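Local atomic coordinates of SnoN,Epimerase SnoN (Streptomyces nogalater, PDB entry 5EP9), a protein that catalyses epimerization in nogalamycin biosynthesis as a non-heme iron, 2-oxoglutarate-dependent enzyme of the phytanoyl-CoA dioxygenase family. Residues 84-89 against 124-129. Residues are numbered along the deposited sequence; the frame is centred on the assembly and turned at random.
Sequences MDYVAD and EVLLKE. With AKG (2-oxoglutaric acid), chain E.
D85 and L127 form an antiparallel hydrogen-bonded pair, as do V87 and V125. Strands 84-87 and 124-128, both in the first SnoN part (14-202) of the fused construct, are neighbours in the large sheet of the double-stranded beta-helix (cupin) core, their directions 156° apart. D85 N bonds to L127 O at 2.9 Å, and L127 N returns the bond to D85 O. V87 and V125 exchange the second such pair of bonds. Between them lies the non-hydrogen-bonded pair Y86 and L126, on the face that also bears M84 and K128.

M84, L126 and K128 on this face line the 2-oxoglutarate pocket. L126 CD2 packs against Y86 CB at 3.6 Å and M84 SD at 3.7 Å. L126 CD1 reaches O3 of the ligand. M84 runs extended to SD and then turns about the CG-SD bond (chi3 71°), which brings CE within 3.4 Å of O4 of the ligand. K128 NZ is held by V83 O, V137 O and T139 OG1, while its CE lies beside the same carboxylate. On the other face, V87 and V125 lie side by side, and L68 of helix 54-70 packs against both.

The E124 carboxylate lies alongside the Y86 ring, their planes 37° apart. Replacing E124 with an alanine would probably leave this flank of the ring uncovered and deprive the bridging water of a partner. That water accepts from D89 N at 2.7 Å and donates to E124 OE2 at 2.9 Å.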
ATOM      1  N   MET A  84       5.795   3.505  12.922  1.00 34.62           N
ATOM      2  CA  MET A  84       5.653   2.081  12.649  1.00 36.57           C
ATOM      3  C   MET A  84       6.991   1.352  12.541  1.00 35.76           C
ATOM      4  O   MET A  84       8.024   1.966  12.347  1.00 35.95           O
ATOM      5  CB  MET A  84       4.893   1.787  11.347  1.00 37.32           C
ATOM      6  CG  MET A  84       5.578   2.326  10.104  1.00 40.33           C
ATOM      7  SD  MET A  84       4.571   1.763   8.684  1.00 43.12           S
ATOM      8  CE  MET A  84       3.095   2.776   8.857  1.00 47.89           C
ATOM      9  N   ASP A  85       6.890   0.030  12.546  1.00 34.43           N
ATOM     10  CA  ASP A  85       8.013  -0.851  12.140  1.00 34.34           C
ATOM     11  C   ASP A  85       7.499  -1.568  10.908  1.00 32.73           C
ATOM     12  O   ASP A  85       6.294  -1.904  10.845  1.00 30.77           O
ATOM     13  CB  ASP A  85       8.356  -1.856  13.211  1.00 37.02           C
ATOM     14  CG  ASP A  85       8.981  -1.206  14.465  1.00 40.93           C
ATOM     15  OD1 ASP A  85      10.158  -0.743  14.433  1.00 42.92           O
ATOM     16  OD2 ASP A  85       8.245  -1.151  15.494  1.00 47.49           O
ATOM     17  N   TYR A  86       8.387  -1.808   9.953  1.00 30.81           N
ATOM     18  CA  TYR A  86       7.991  -2.515   8.775  1.00 31.24           C
ATOM     19  C   TYR A  86       9.090  -3.377   8.235  1.00 31.23           C
ATOM     20  O   TYR A  86      10.304  -3.142   8.446  1.00 31.29           O
ATOM     21  CB  TYR A  86       7.470  -1.586   7.684  1.00 31.80           C
ATOM     22  CG  TYR A  86       8.465  -0.642   7.130  1.00 34.24           C
ATOM     23  CD1 TYR A  86       8.766   0.564   7.791  1.00 37.10           C
ATOM     24  CD2 TYR A  86       9.107  -0.914   5.944  1.00 36.52           C
ATOM     25  CE1 TYR A  86       9.676   1.454   7.237  1.00 38.96           C
ATOM     26  CE2 TYR A  86      10.040  -0.042   5.384  1.00 39.92           C
ATOM     27  CZ  TYR A  86      10.326   1.142   6.035  1.00 40.29           C
ATOM     28  OH  TYR A  86      11.255   1.955   5.431  1.00 39.23           O
ATOM     29  N   VAL A  87       8.656  -4.418   7.610  1.00 29.78           N
ATOM     30  CA  VAL A  87       9.575  -5.269   6.861  1.00 31.32           C
ATOM     31  C   VAL A  87       9.510  -4.775   5.429  1.00 30.61           C
ATOM     32  O   VAL A  87       8.468  -4.877   4.794  1.00 29.35           O
ATOM     33  CB  VAL A  87       9.214  -6.788   6.957  1.00 31.80           C
ATOM     34  CG1 VAL A  87      10.221  -7.641   6.164  1.00 33.21           C
ATOM     35  CG2 VAL A  87       9.178  -7.205   8.389  1.00 33.29           C
ATOM     36  N   ALA A  88      10.650  -4.318   4.918  1.00 32.09           N
ATOM     37  CA  ALA A  88      10.783  -3.705   3.572  1.00 33.03           C
ATOM     38  C   ALA A  88      10.949  -4.796   2.524  1.00 34.06           C
ATOM     39  O   ALA A  88      11.577  -5.819   2.777  1.00 31.93           O
ATOM     40  CB  ALA A  88      12.025  -2.833   3.506  1.00 33.80           C
ATOM     41  N   ASP A  89      10.279  -4.593   1.407  1.00 34.74           N
ATOM     42  CA  ASP A  89      10.381  -5.488   0.262  1.00 36.97           C
ATOM     43  C   ASP A  89      10.186  -6.970   0.683  1.00 35.99           C
ATOM     44  O   ASP A  89      10.988  -7.847   0.331  1.00 34.97           O
ATOM     45  CB  ASP A  89      11.743  -5.292  -0.388  1.00 42.40           C
ATOM     46  CG  ASP A  89      11.981  -3.843  -0.849  1.00 47.76           C
ATOM     47  OD1 ASP A  89      11.254  -3.372  -1.771  1.00 46.70           O
ATOM     48  OD2 ASP A  89      12.833  -3.160  -0.183  1.00 52.00           O
ATOM     49  N   GLU A 124       5.102  -4.422   1.687  1.00 29.40           N
ATOM     50  CA  GLU A 124       5.631  -4.268   3.080  1.00 31.46           C
ATOM     51  C   GLU A 124       4.764  -4.878   4.151  1.00 29.94           C
ATOM     52  O   GLU A 124       3.564  -4.882   4.024  1.00 30.25           O
ATOM     53  CB  GLU A 124       5.870  -2.800   3.376  1.00 31.23           C
ATOM     54  CG  GLU A 124       6.985  -2.196   2.505  1.00 34.87           C
ATOM     55  CD  GLU A 124       7.065  -0.627   2.633  1.00 37.63           C
ATOM     56  OE1 GLU A 124       6.120   0.009   3.157  1.00 40.69           O
ATOM     57  OE2 GLU A 124       8.105  -0.051   2.300  1.00 37.19           O
ATOM     58  N   VAL A 125       5.364  -5.364   5.232  1.00 29.90           N
ATOM     59  CA  VAL A 125       4.626  -5.818   6.372  1.00 28.08           C
ATOM     60  C   VAL A 125       4.637  -4.700   7.395  1.00 28.52           C
ATOM     61  O   VAL A 125       5.710  -4.308   7.785  1.00 28.80           O
ATOM     62  CB  VAL A 125       5.268  -7.069   6.980  1.00 29.00           C
ATOM     63  CG1 VAL A 125       4.559  -7.535   8.235  1.00 28.77           C
ATOM     64  CG2 VAL A 125       5.301  -8.216   5.982  1.00 29.70           C
ATOM     65  N   LEU A 126       3.470  -4.282   7.905  1.00 27.53           N
ATOM     66  CA  LEU A 126       3.408  -3.113   8.778  1.00 29.44           C
ATOM     67  C   LEU A 126       2.982  -3.494  10.168  1.00 29.35           C
ATOM     68  O   LEU A 126       2.067  -4.250  10.328  1.00 27.93           O
ATOM     69  CB  LEU A 126       2.482  -2.024   8.243  1.00 29.80           C
ATOM     70  CG  LEU A 126       2.667  -1.655   6.784  1.00 30.78           C
ATOM     71  CD1 LEU A 126       1.648  -0.581   6.397  1.00 31.42           C
ATOM     72  CD2 LEU A 126       4.045  -1.135   6.507  1.00 30.94           C
ATOM     73  N   LEU A 127       3.665  -2.929  11.149  1.00 29.54           N
ATOM     74  CA  LEU A 127       3.353  -3.092  12.561  1.00 30.04           C
ATOM     75  C   LEU A 127       3.279  -1.719  13.287  1.00 29.19           C
ATOM     76  O   LEU A 127       4.224  -0.962  13.265  1.00 29.40           O
ATOM     77  CB  LEU A 127       4.463  -3.888  13.211  1.00 32.82           C
ATOM     78  CG  LEU A 127       4.469  -4.017  14.730  1.00 34.65           C
ATOM     79  CD1 LEU A 127       3.253  -4.782  15.221  1.00 36.32           C
ATOM     80  CD2 LEU A 127       5.764  -4.681  15.211  1.00 35.28           C
ATOM     81  N   LYS A 128       2.159  -1.471  13.919  1.00 29.07           N
ATOM     82  CA  LYS A 128       2.037  -0.459  14.963  1.00 31.65           C
ATOM     83  C   LYS A 128       1.667  -1.068  16.249  1.00 30.98           C
ATOM     84  O   LYS A 128       0.689  -1.769  16.361  1.00 31.70           O
ATOM     85  CB  LYS A 128       0.931   0.586  14.705  1.00 32.43           C
ATOM     86  CG  LYS A 128       1.191   1.593  13.680  1.00 32.66           C
ATOM     87  CD  LYS A 128       0.089   2.691  13.826  1.00 32.88           C
ATOM     88  CE  LYS A 128       0.130   3.654  12.656  1.00 32.65           C
ATOM     89  NZ  LYS A 128       0.958   4.842  12.923  1.00 33.80           N
ATOM     90  N   GLU A 129       2.470  -0.791  17.233  1.00 33.97           N
ATOM     91  CA  GLU A 129       2.236  -1.278  18.557  1.00 37.69           C
ATOM     92  C   GLU A 129       2.921  -0.451  19.587  1.00 39.00           C
ATOM     93  O   GLU A 129       3.846   0.279  19.300  1.00 38.79           O
ATOM     94  CB  GLU A 129       2.766  -2.719  18.711  1.00 41.29           C
ATOM     95  CG  GLU A 129       4.282  -2.792  18.706  1.00 43.35           C
ATOM     96  CD  GLU A 129       4.805  -4.200  18.901  1.00 46.54           C
ATOM     97  OE1 GLU A 129       4.008  -5.158  19.147  1.00 46.66           O
ATOM     98  OE2 GLU A 129       6.038  -4.317  18.845  1.00 50.15           O
TER
HETATM   99  C1  AKG E 301       0.134   3.483   2.806  1.00 33.71           C
HETATM  100  O1  AKG E 301       0.340   4.148   1.758  1.00 31.00           O
HETATM  101  O2  AKG E 301      -0.223   2.279   2.776  1.00 32.30           O
HETATM  102  C2  AKG E 301       0.258   4.138   4.129  1.00 36.04           C
HETATM  103  O5  AKG E 301       0.591   5.339   4.179  1.00 33.13           O
HETATM  104  C3  AKG E 301      -0.016   3.272   5.381  1.00 34.63           C
HETATM  105  C4  AKG E 301      -0.066   4.009   6.716  1.00 35.26           C
HETATM  106  C5  AKG E 301      -0.303   3.153   7.938  1.00 34.00           C
HETATM  107  O3  AKG E 301      -0.530   1.937   7.797  1.00 35.19           O
HETATM  108  O4  AKG E 301      -0.224   3.671   9.094  1.00 29.84           O
HETATM  109  O   HOH W   1       9.700  -2.010   0.919  1.00 44.42           O